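N-alpha-acetyltransferase (Sulfolobus solfataricus strain P2, PDB 5C88) catalyses transfer of the acetyl group of acetyl-CoA to the free alpha-amino group of protein N-termini, preferring those that begin with serine. Local coordinates at residues R69-F74 / K86-S91; I124-R129 / Y161-P166. All blocks are in the same frame, centred on the assembly; numbering follows the deposited sequence.

In the fold
Both contacts are antiparallel strand pairs in the one mixed sheet of this GNAT fold, their centres about 10 Å apart. Interaction 1 pairs strands 61-72 and 83-94; interaction 2 pairs 123-129 and 160-166; the seam between them is the parallel pairing of 83-94 with 123-129. Side chains bridge that seam at the zinc-binding site: His88 NE2 of interaction 1 lies 2.9 Å from Glu127 OE1 of interaction 2, a probable hydrogen bond between the two zinc-binding residues, and Glu71 OE2 sits 2.6 Å from Tyr125 OH. Coenzyme A lies about 4 Å (nearest atoms) from the Val128 side chain but about 10 Å from that of Val90, which instead approaches the substrate-binding Tyr37.

Interaction 1: residues R69-F74 / K86-S91; sequences RIEWGF and KGHVVS
Arg69 and His88 form a hydrogen-bonded pair in the antiparallel hairpin of strands 61-72 and 83-94, part of the GNAT sheet. The tightly knit part is the backbone ladder. Two bonds join Arg69 to His88, that from His88 N to Arg69 O being 2.5 Å long, and two more join Glu71 to Lys86. Between them Ile70 faces Gly87 as a non-hydrogen-bonded pair, with Ile70 CD1 near Gly87 CA.

On the other face Arg69, Glu71, Lys86 and His88 stand together. The imidazole of His88 lies beside the Arg69 side chain because chi1 (-169°) swings CG opposite the backbone N. ND1 of His88 donates to Glu71 OE1 at 3.0 Å, although the exact place of that oxygen is uncertain; on the far side of the ring NE2 bonds to Glu127, its partner in zinc binding. Val90 CG2 lies over one face of the Arg69 guanidinium, 3.5 Å from NH2 and nearer its edge than its centre.

Past Glu71 the contact loosens. The chain turns a corner at Gly73, and the exposed Trp72 and Phe74 make little contact with 86-91, Trp72 lying against Arg85 and Phe74 against Leu83. Lys86 is the side chain that reaches the turn: extended beyond CG, it carries its ammonium to the backbone there, where NZ hydrogen-bonds to Phe74 O, modelled at a very short 2.5 Å whose exact length is doubtful.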
ATOM      1  N   ARG A  69      -0.341  -5.528  -4.842  1.00 32.03           N
ATOM      2  CA  ARG A  69      -0.728  -6.439  -5.911  1.00 31.12           C
ATOM      3  C   ARG A  69      -0.298  -5.841  -7.251  1.00 31.11           C
ATOM      4  O   ARG A  69      -0.430  -4.641  -7.469  1.00 31.89           O
ATOM      5  CB  ARG A  69      -2.234  -6.731  -5.900  1.00 33.79           C
ATOM      6  CG  ARG A  69      -2.564  -8.082  -6.544  1.00 40.08           C
ATOM      7  CD  ARG A  69      -4.041  -8.287  -6.818  1.00 58.65           C
ATOM      8  NE  ARG A  69      -4.885  -8.005  -5.659  1.00 68.85           N
ATOM      9  CZ  ARG A  69      -5.833  -7.072  -5.638  1.00 68.49           C
ATOM     10  NH1 ARG A  69      -6.059  -6.335  -6.719  1.00 60.35           N
ATOM     11  NH2 ARG A  69      -6.555  -6.876  -4.540  1.00 73.68           N
ATOM     12  N   ILE A  70       0.264  -6.663  -8.130  1.00 37.85           N
ATOM     13  CA  ILE A  70       0.541  -6.209  -9.489  1.00 39.07           C
ATOM     14  C   ILE A  70      -0.550  -6.749 -10.404  1.00 43.07           C
ATOM     15  O   ILE A  70      -0.890  -7.934 -10.354  1.00 40.28           O
ATOM     16  CB  ILE A  70       1.930  -6.636 -10.000  1.00 40.65           C
ATOM     17  CG1 ILE A  70       2.978  -5.592  -9.610  1.00 43.79           C
ATOM     18  CG2 ILE A  70       1.926  -6.761 -11.528  1.00 34.44           C
ATOM     19  CD1 ILE A  70       3.183  -5.418  -8.121  1.00 44.47           C
ATOM     20  N   GLU A  71      -1.104  -5.840 -11.208  1.00 41.86           N
ATOM     21  CA  GLU A  71      -2.268  -6.090 -12.045  1.00 37.25           C
ATOM     22  C   GLU A  71      -1.964  -5.663 -13.475  1.00 38.26           C
ATOM     23  O   GLU A  71      -0.973  -4.986 -13.738  1.00 43.95           O
ATOM     24  CB  GLU A  71      -3.488  -5.318 -11.510  1.00 39.35           C
ATOM     25  CG  GLU A  71      -3.859  -5.625 -10.050  1.00 44.84           C
ATOM     26  CD  GLU A  71      -4.847  -4.618  -9.448  1.00 47.11           C
ATOM     27  OE1 GLU A  71      -5.434  -4.902  -8.380  1.00 45.98           O
ATOM     28  OE2 GLU A  71      -5.033  -3.538 -10.039  1.00 49.92           O
ATOM     29  N   TRP A  72      -2.816  -6.056 -14.405  1.00 34.75           N
ATOM     30  CA  TRP A  72      -2.714  -5.536 -15.750  1.00 29.73           C
ATOM     31  C   TRP A  72      -4.111  -5.134 -16.211  1.00 35.85           C
ATOM     32  O   TRP A  72      -5.060  -5.910 -16.090  1.00 38.09           O
ATOM     33  CB  TRP A  72      -2.072  -6.570 -16.700  1.00 30.37           C
ATOM     34  CG  TRP A  72      -2.181  -6.168 -18.161  1.00 31.46           C
ATOM     35  CD1 TRP A  72      -1.382  -5.285 -18.845  1.00 32.11           C
ATOM     36  CD2 TRP A  72      -3.190  -6.604 -19.091  1.00 32.13           C
ATOM     37  NE1 TRP A  72      -1.821  -5.166 -20.150  1.00 33.15           N
ATOM     38  CE2 TRP A  72      -2.910  -5.958 -20.324  1.00 33.54           C
ATOM     39  CE3 TRP A  72      -4.270  -7.479 -18.999  1.00 39.28           C
ATOM     40  CZ2 TRP A  72      -3.708  -6.176 -21.463  1.00 34.86           C
ATOM     41  CZ3 TRP A  72      -5.047  -7.695 -20.129  1.00 44.38           C
ATOM     42  CH2 TRP A  72      -4.758  -7.044 -21.351  1.00 44.78           C
ATOM     43  N   GLY A  73      -4.238  -3.913 -16.724  1.00 31.78           N
ATOM     44  CA  GLY A  73      -5.535  -3.384 -17.112  1.00 30.76           C
ATOM     45  C   GLY A  73      -5.515  -1.903 -17.478  1.00 43.16           C
ATOM     46  O   GLY A  73      -4.458  -1.327 -17.760  1.00 40.47           O
ATOM     47  N   PHE A  74      -6.690  -1.279 -17.481  1.00 42.12           N
ATOM     48  CA  PHE A  74      -6.793   0.101 -17.942  1.00 39.85           C
ATOM     49  C   PHE A  74      -6.120   1.071 -16.998  1.00 45.73           C
ATOM     50  O   PHE A  74      -6.144   0.905 -15.782  1.00 48.08           O
ATOM     51  CB  PHE A  74      -8.241   0.503 -18.143  1.00 37.46           C
ATOM     52  CG  PHE A  74      -8.874  -0.140 -19.337  1.00 45.44           C
ATOM     53  CD1 PHE A  74      -8.666   0.372 -20.606  1.00 49.25           C
ATOM     54  CD2 PHE A  74      -9.657  -1.274 -19.196  1.00 47.79           C
ATOM     55  CE1 PHE A  74      -9.228  -0.224 -21.698  1.00 47.46           C
ATOM     56  CE2 PHE A  74     -10.227  -1.867 -20.286  1.00 46.81           C
ATOM     57  CZ  PHE A  74     -10.014  -1.344 -21.539  1.00 50.19           C
ATOM     58  N   LYS A  86       0.061  -2.169 -13.602  1.00 37.58           N
ATOM     59  CA  LYS A  86      -0.067  -1.254 -12.480  1.00 31.03           C
ATOM     60  C   LYS A  86       0.124  -1.940 -11.132  1.00 34.15           C
ATOM     61  O   LYS A  86      -0.253  -3.100 -10.923  1.00 35.42           O
ATOM     62  CB  LYS A  86      -1.421  -0.552 -12.530  1.00 30.64           C
ATOM     63  CG  LYS A  86      -2.568  -1.448 -12.894  1.00 28.58           C
ATOM     64  CD  LYS A  86      -3.824  -0.635 -13.186  1.00 35.69           C
ATOM     65  CE  LYS A  86      -4.936  -1.532 -13.659  1.00 36.61           C
ATOM     66  NZ  LYS A  86      -6.161  -0.784 -13.974  1.00 39.88           N
ATOM     67  N   GLY A  87       0.733  -1.203 -10.221  1.00 27.56           N
ATOM     68  CA  GLY A  87       1.010  -1.715  -8.898  1.00 32.00           C
ATOM     69  C   GLY A  87      -0.102  -1.230  -8.008  1.00 35.57           C
ATOM     70  O   GLY A  87      -0.380  -0.032  -7.945  1.00 36.33           O
ATOM     71  N   HIS A  88      -0.768  -2.161  -7.345  1.00 36.00           N
ATOM     72  CA  HIS A  88      -1.871  -1.796  -6.484  1.00 39.86           C
ATOM     73  C   HIS A  88      -1.507  -1.973  -5.008  1.00 39.43           C
ATOM     74  O   HIS A  88      -1.286  -3.093  -4.549  1.00 41.51           O
ATOM     75  CB  HIS A  88      -3.108  -2.619  -6.849  1.00 36.36           C
ATOM     76  CG  HIS A  88      -4.353  -2.134  -6.193  1.00 38.64           C
ATOM     77  ND1 HIS A  88      -5.508  -2.893  -6.124  1.00 39.98           N
ATOM     78  CD2 HIS A  88      -4.636  -0.976  -5.555  1.00 37.93           C
ATOM     79  CE1 HIS A  88      -6.438  -2.215  -5.491  1.00 39.87           C
ATOM     80  NE2 HIS A  88      -5.937  -1.040  -5.135  1.00 25.26           N
ATOM     81  N   VAL A  89      -1.412  -0.865  -4.276  1.00 37.43           N
ATOM     82  CA  VAL A  89      -1.249  -0.927  -2.822  1.00 28.69           C
ATOM     83  C   VAL A  89      -2.557  -1.379  -2.231  1.00 31.71           C
ATOM     84  O   VAL A  89      -3.465  -0.576  -2.087  1.00 30.44           O
ATOM     85  CB  VAL A  89      -0.893   0.431  -2.178  1.00 32.97           C
ATOM     86  CG1 VAL A  89      -0.726   0.285  -0.634  1.00 30.00           C
ATOM     87  CG2 VAL A  89       0.336   1.033  -2.803  1.00 28.62           C
ATOM     88  N   VAL A  90      -2.656  -2.655  -1.890  1.00 25.97           N
ATOM     89  CA  VAL A  90      -3.871  -3.205  -1.316  1.00 26.80           C
ATOM     90  C   VAL A  90      -4.063  -2.804   0.162  1.00 44.46           C
ATOM     91  O   VAL A  90      -5.180  -2.767   0.675  1.00 47.03           O
ATOM     92  CB  VAL A  90      -3.846  -4.733  -1.461  1.00 28.23           C
ATOM     93  CG1 VAL A  90      -4.906  -5.404  -0.604  1.00 28.45           C
ATOM     94  CG2 VAL A  90      -3.999  -5.103  -2.922  1.00 39.81           C
ATOM     95  N   SER A  91      -2.975  -2.469   0.840  1.00 49.81           N
ATOM     96  CA  SER A  91      -3.023  -2.305   2.286  1.00 45.42           C
ATOM     97  C   SER A  91      -1.705  -1.771   2.822  1.00 43.28           C
ATOM     98  O   SER A  91      -0.636  -2.185   2.369  1.00 45.58           O
ATOM     99  CB  SER A  91      -3.351  -3.648   2.953  1.00 44.31           C
ATOM    100  OG  SER A  91      -3.595  -3.483   4.325  1.00 44.94           O
TER

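Interaction 2: residues I124-R129 / Y161-P166; sequences IYLEVR and YLMARP
Tyr125 and Leu162 meet across two antiparallel strands of the GNAT sheet, 124-129 and 161-166, whose axes run 160° apart. The backbone supplies three hydrogen-bonded pairs, Ile124 with Arg165, Leu126 with Met163 and Val128 with Tyr161. The middle pair includes Leu126 N to Met163 O at 2.8 Å, whereas the bond from Arg165 N to Ile124 O is weak. In the non-hydrogen-bonded pairs between them, CA-H groups point at carbonyls, as Leu162 CA does at Leu126 O (3.3 Å).

Apolar contacts form on both faces. On that of Tyr125, Glu127, Leu162 and Ala164, Leu162 CD2 slants against the phenol ring, 3.5 Å from Tyr125 CD1, and Tyr125 CB rests on Ala164 CB at 3.7 Å. On the other face Leu126 and Met163 lie side by side; with CG of Leu126 between the backbone N and the carbonyl carbon (chi1 42°), its CD1 reaches Met163 CB at 3.7 Å. Distinct from these is the packing of the Leu162 CD1 branch alongside the Glu127 carboxylate. Were Leu162 an alanine, Tyr125 CD1 would probably lose its packing partner across the strands, and the Glu127 carboxylate the methyl beside it.

The polar ends turn to neighbours: Tyr125 OH bonds to Glu71, and Glu127 OE1 to His88, the other zinc-binding residue. Strand 83-94 flanks 123-129 and strand 145-150 flanks 160-166, while helix 103-117 packs on Ile124 and Arg165, and helix 133-141 on Leu126, Val128, Tyr161 and Met163.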
ATOM      1  N   ILE A 124       1.293   3.287  -9.944  1.00 39.01           N
ATOM      2  CA  ILE A 124       0.865   2.729  -8.682  1.00 38.10           C
ATOM      3  C   ILE A 124      -0.339   3.519  -8.167  1.00 39.63           C
ATOM      4  O   ILE A 124      -0.306   4.750  -8.102  1.00 37.61           O
ATOM      5  CB  ILE A 124       2.006   2.734  -7.630  1.00 35.44           C
ATOM      6  CG1 ILE A 124       1.450   2.369  -6.249  1.00 35.67           C
ATOM      7  CG2 ILE A 124       2.714   4.089  -7.570  1.00 28.18           C
ATOM      8  CD1 ILE A 124       2.462   2.513  -5.125  1.00 38.79           C
ATOM      9  N   TYR A 125      -1.407   2.802  -7.828  1.00 39.16           N
ATOM     10  CA  TYR A 125      -2.614   3.438  -7.339  1.00 34.99           C
ATOM     11  C   TYR A 125      -3.113   2.804  -6.054  1.00 35.43           C
ATOM     12  O   TYR A 125      -2.650   1.739  -5.655  1.00 32.83           O
ATOM     13  CB  TYR A 125      -3.721   3.395  -8.403  1.00 35.45           C
ATOM     14  CG  TYR A 125      -4.434   2.064  -8.563  1.00 40.03           C
ATOM     15  CD1 TYR A 125      -5.690   1.848  -7.989  1.00 37.53           C
ATOM     16  CD2 TYR A 125      -3.873   1.034  -9.324  1.00 44.71           C
ATOM     17  CE1 TYR A 125      -6.363   0.632  -8.148  1.00 34.02           C
ATOM     18  CE2 TYR A 125      -4.535  -0.183  -9.497  1.00 38.77           C
ATOM     19  CZ  TYR A 125      -5.774  -0.379  -8.907  1.00 39.64           C
ATOM     20  OH  TYR A 125      -6.422  -1.581  -9.081  1.00 44.60           O
ATOM     21  N   LEU A 126      -4.089   3.462  -5.434  1.00 39.21           N
ATOM     22  CA  LEU A 126      -4.715   2.967  -4.212  1.00 41.59           C
ATOM     23  C   LEU A 126      -6.104   3.592  -3.952  1.00 44.89           C
ATOM     24  O   LEU A 126      -6.499   4.548  -4.604  1.00 43.33           O
ATOM     25  CB  LEU A 126      -3.788   3.231  -3.036  1.00 25.82           C
ATOM     26  CG  LEU A 126      -3.110   4.605  -3.039  1.00 37.21           C
ATOM     27  CD1 LEU A 126      -4.014   5.652  -2.397  1.00 36.94           C
ATOM     28  CD2 LEU A 126      -1.743   4.581  -2.360  1.00 40.57           C
ATOM     29  N   GLU A 127      -6.841   3.028  -3.006  1.00 47.49           N
ATOM     30  CA  GLU A 127      -8.083   3.624  -2.538  1.00 39.65           C
ATOM     31  C   GLU A 127      -7.849   4.164  -1.146  1.00 36.79           C
ATOM     32  O   GLU A 127      -7.250   3.488  -0.337  1.00 29.29           O
ATOM     33  CB  GLU A 127      -9.220   2.605  -2.510  1.00 42.82           C
ATOM     34  CG  GLU A 127      -9.738   2.214  -3.879  1.00 61.85           C
ATOM     35  CD  GLU A 127      -8.959   1.077  -4.512  1.00 66.59           C
ATOM     36  OE1 GLU A 127      -7.921   0.674  -3.948  1.00 58.77           O
ATOM     37  OE2 GLU A 127      -9.400   0.587  -5.578  1.00 72.86           O
ATOM     38  N   VAL A 128      -8.310   5.377  -0.868  1.00 34.74           N
ATOM     39  CA  VAL A 128      -8.254   5.894   0.487  1.00 30.33           C
ATOM     40  C   VAL A 128      -9.571   6.587   0.828  1.00 39.06           C
ATOM     41  O   VAL A 128     -10.166   7.254  -0.012  1.00 33.36           O
ATOM     42  CB  VAL A 128      -7.052   6.866   0.691  1.00 32.52           C
ATOM     43  CG1 VAL A 128      -7.194   8.143  -0.123  1.00 26.77           C
ATOM     44  CG2 VAL A 128      -6.919   7.221   2.154  1.00 40.02           C
ATOM     45  N   ARG A 129     -10.042   6.394   2.055  1.00 46.14           N
ATOM     46  CA  ARG A 129     -11.219   7.095   2.548  1.00 39.93           C
ATOM     47  C   ARG A 129     -11.034   8.610   2.415  1.00 39.85           C
ATOM     48  O   ARG A 129      -9.958   9.147   2.709  1.00 34.59           O
ATOM     49  CB  ARG A 129     -11.499   6.720   4.003  1.00 47.45           C
ATOM     50  CG  ARG A 129     -12.073   5.327   4.185  1.00 57.97           C
ATOM     51  CD  ARG A 129     -12.325   4.942   5.651  1.00 58.98           C
ATOM     52  NE  ARG A 129     -12.925   3.608   5.735  1.00 58.22           N
ATOM     53  CZ  ARG A 129     -14.234   3.372   5.824  1.00 61.06           C
ATOM     54  NH1 ARG A 129     -15.096   4.383   5.858  1.00 63.31           N
ATOM     55  NH2 ARG A 129     -14.684   2.122   5.890  1.00 55.90           N
ATOM     56  N   TYR A 161     -11.315   8.364  -2.517  1.00 31.70           N
ATOM     57  CA  TYR A 161     -10.527   8.792  -3.653  1.00 31.98           C
ATOM     58  C   TYR A 161      -9.700   7.617  -4.132  1.00 33.67           C
ATOM     59  O   TYR A 161      -9.010   6.960  -3.339  1.00 35.73           O
ATOM     60  CB  TYR A 161      -9.575   9.939  -3.315  1.00 30.32           C
ATOM     61  CG  TYR A 161     -10.227  11.163  -2.774  1.00 41.44           C
ATOM     62  CD1 TYR A 161     -11.101  11.904  -3.543  1.00 43.43           C
ATOM     63  CD2 TYR A 161      -9.937  11.609  -1.494  1.00 47.75           C
ATOM     64  CE1 TYR A 161     -11.694  13.032  -3.035  1.00 45.12           C
ATOM     65  CE2 TYR A 161     -10.523  12.742  -0.985  1.00 34.49           C
ATOM     66  CZ  TYR A 161     -11.396  13.443  -1.756  1.00 38.74           C
ATOM     67  OH  TYR A 161     -11.977  14.567  -1.241  1.00 48.60           O
ATOM     68  N   LEU A 162      -9.737   7.366  -5.428  1.00 33.33           N
ATOM     69  CA  LEU A 162      -8.697   6.552  -6.019  1.00 31.33           C
ATOM     70  C   LEU A 162      -7.504   7.480  -6.281  1.00 30.78           C
ATOM     71  O   LEU A 162      -7.640   8.484  -6.982  1.00 31.12           O
ATOM     72  CB  LEU A 162      -9.196   5.873  -7.296  1.00 32.78           C
ATOM     73  CG  LEU A 162      -8.424   4.612  -7.686  1.00 43.24           C
ATOM     74  CD1 LEU A 162      -9.339   3.601  -8.323  1.00 46.80           C
ATOM     75  CD2 LEU A 162      -7.279   4.948  -8.624  1.00 49.08           C
ATOM     76  N   MET A 163      -6.350   7.178  -5.696  1.00 28.42           N
ATOM     77  CA  MET A 163      -5.161   8.005  -5.919  1.00 35.84           C
ATOM     78  C   MET A 163      -4.052   7.251  -6.633  1.00 38.04           C
ATOM     79  O   MET A 163      -3.784   6.093  -6.326  1.00 37.79           O
ATOM     80  CB  MET A 163      -4.624   8.562  -4.598  1.00 27.10           C
ATOM     81  CG  MET A 163      -5.583   9.462  -3.892  1.00 27.28           C
ATOM     82  SD  MET A 163      -4.783  10.529  -2.706  1.00 43.09           S
ATOM     83  CE  MET A 163      -3.758  11.615  -3.695  1.00 50.23           C
ATOM     84  N   ALA A 164      -3.384   7.928  -7.560  1.00 37.87           N
ATOM     85  CA  ALA A 164      -2.423   7.267  -8.420  1.00 28.74           C
ATOM     86  C   ALA A 164      -1.236   8.163  -8.790  1.00 37.45           C
ATOM     87  O   ALA A 164      -1.268   9.372  -8.585  1.00 39.36           O
ATOM     88  CB  ALA A 164      -3.115   6.782  -9.646  1.00 27.78           C
ATOM     89  N   ARG A 165      -0.188   7.556  -9.341  1.00 40.18           N
ATOM     90  CA  ARG A 165       1.039   8.276  -9.672  1.00 46.83           C
ATOM     91  C   ARG A 165       1.876   7.482 -10.667  1.00 49.75           C
ATOM     92  O   ARG A 165       2.110   6.298 -10.456  1.00 59.78           O
ATOM     93  CB  ARG A 165       1.851   8.551  -8.410  1.00 51.48           C
ATOM     94  CG  ARG A 165       3.272   8.945  -8.700  1.00 57.15           C
ATOM     95  CD  ARG A 165       4.135   8.817  -7.471  1.00 58.97           C
ATOM     96  NE  ARG A 165       5.469   8.335  -7.812  1.00 59.41           N
ATOM     97  CZ  ARG A 165       6.437   9.091  -8.314  1.00 66.91           C
ATOM     98  NH1 ARG A 165       6.224  10.377  -8.550  1.00 73.15           N
ATOM     99  NH2 ARG A 165       7.622   8.560  -8.581  1.00 72.54           N
ATOM    100  N   PRO A 166       2.332   8.129 -11.754  1.00 45.49           N
ATOM    101  CA  PRO A 166       3.081   7.399 -12.783  1.00 44.93           C
ATOM    102  C   PRO A 166       4.463   7.030 -12.277  1.00 43.34           C
ATOM    103  O   PRO A 166       4.820   7.475 -11.197  1.00 43.94           O
ATOM    104  CB  PRO A 166       3.153   8.397 -13.951  1.00 45.07           C
ATOM    105  CG  PRO A 166       3.074   9.730 -13.304  1.00 48.91           C
ATOM    106  CD  PRO A 166       2.203   9.562 -12.076  1.00 46.67           C
TER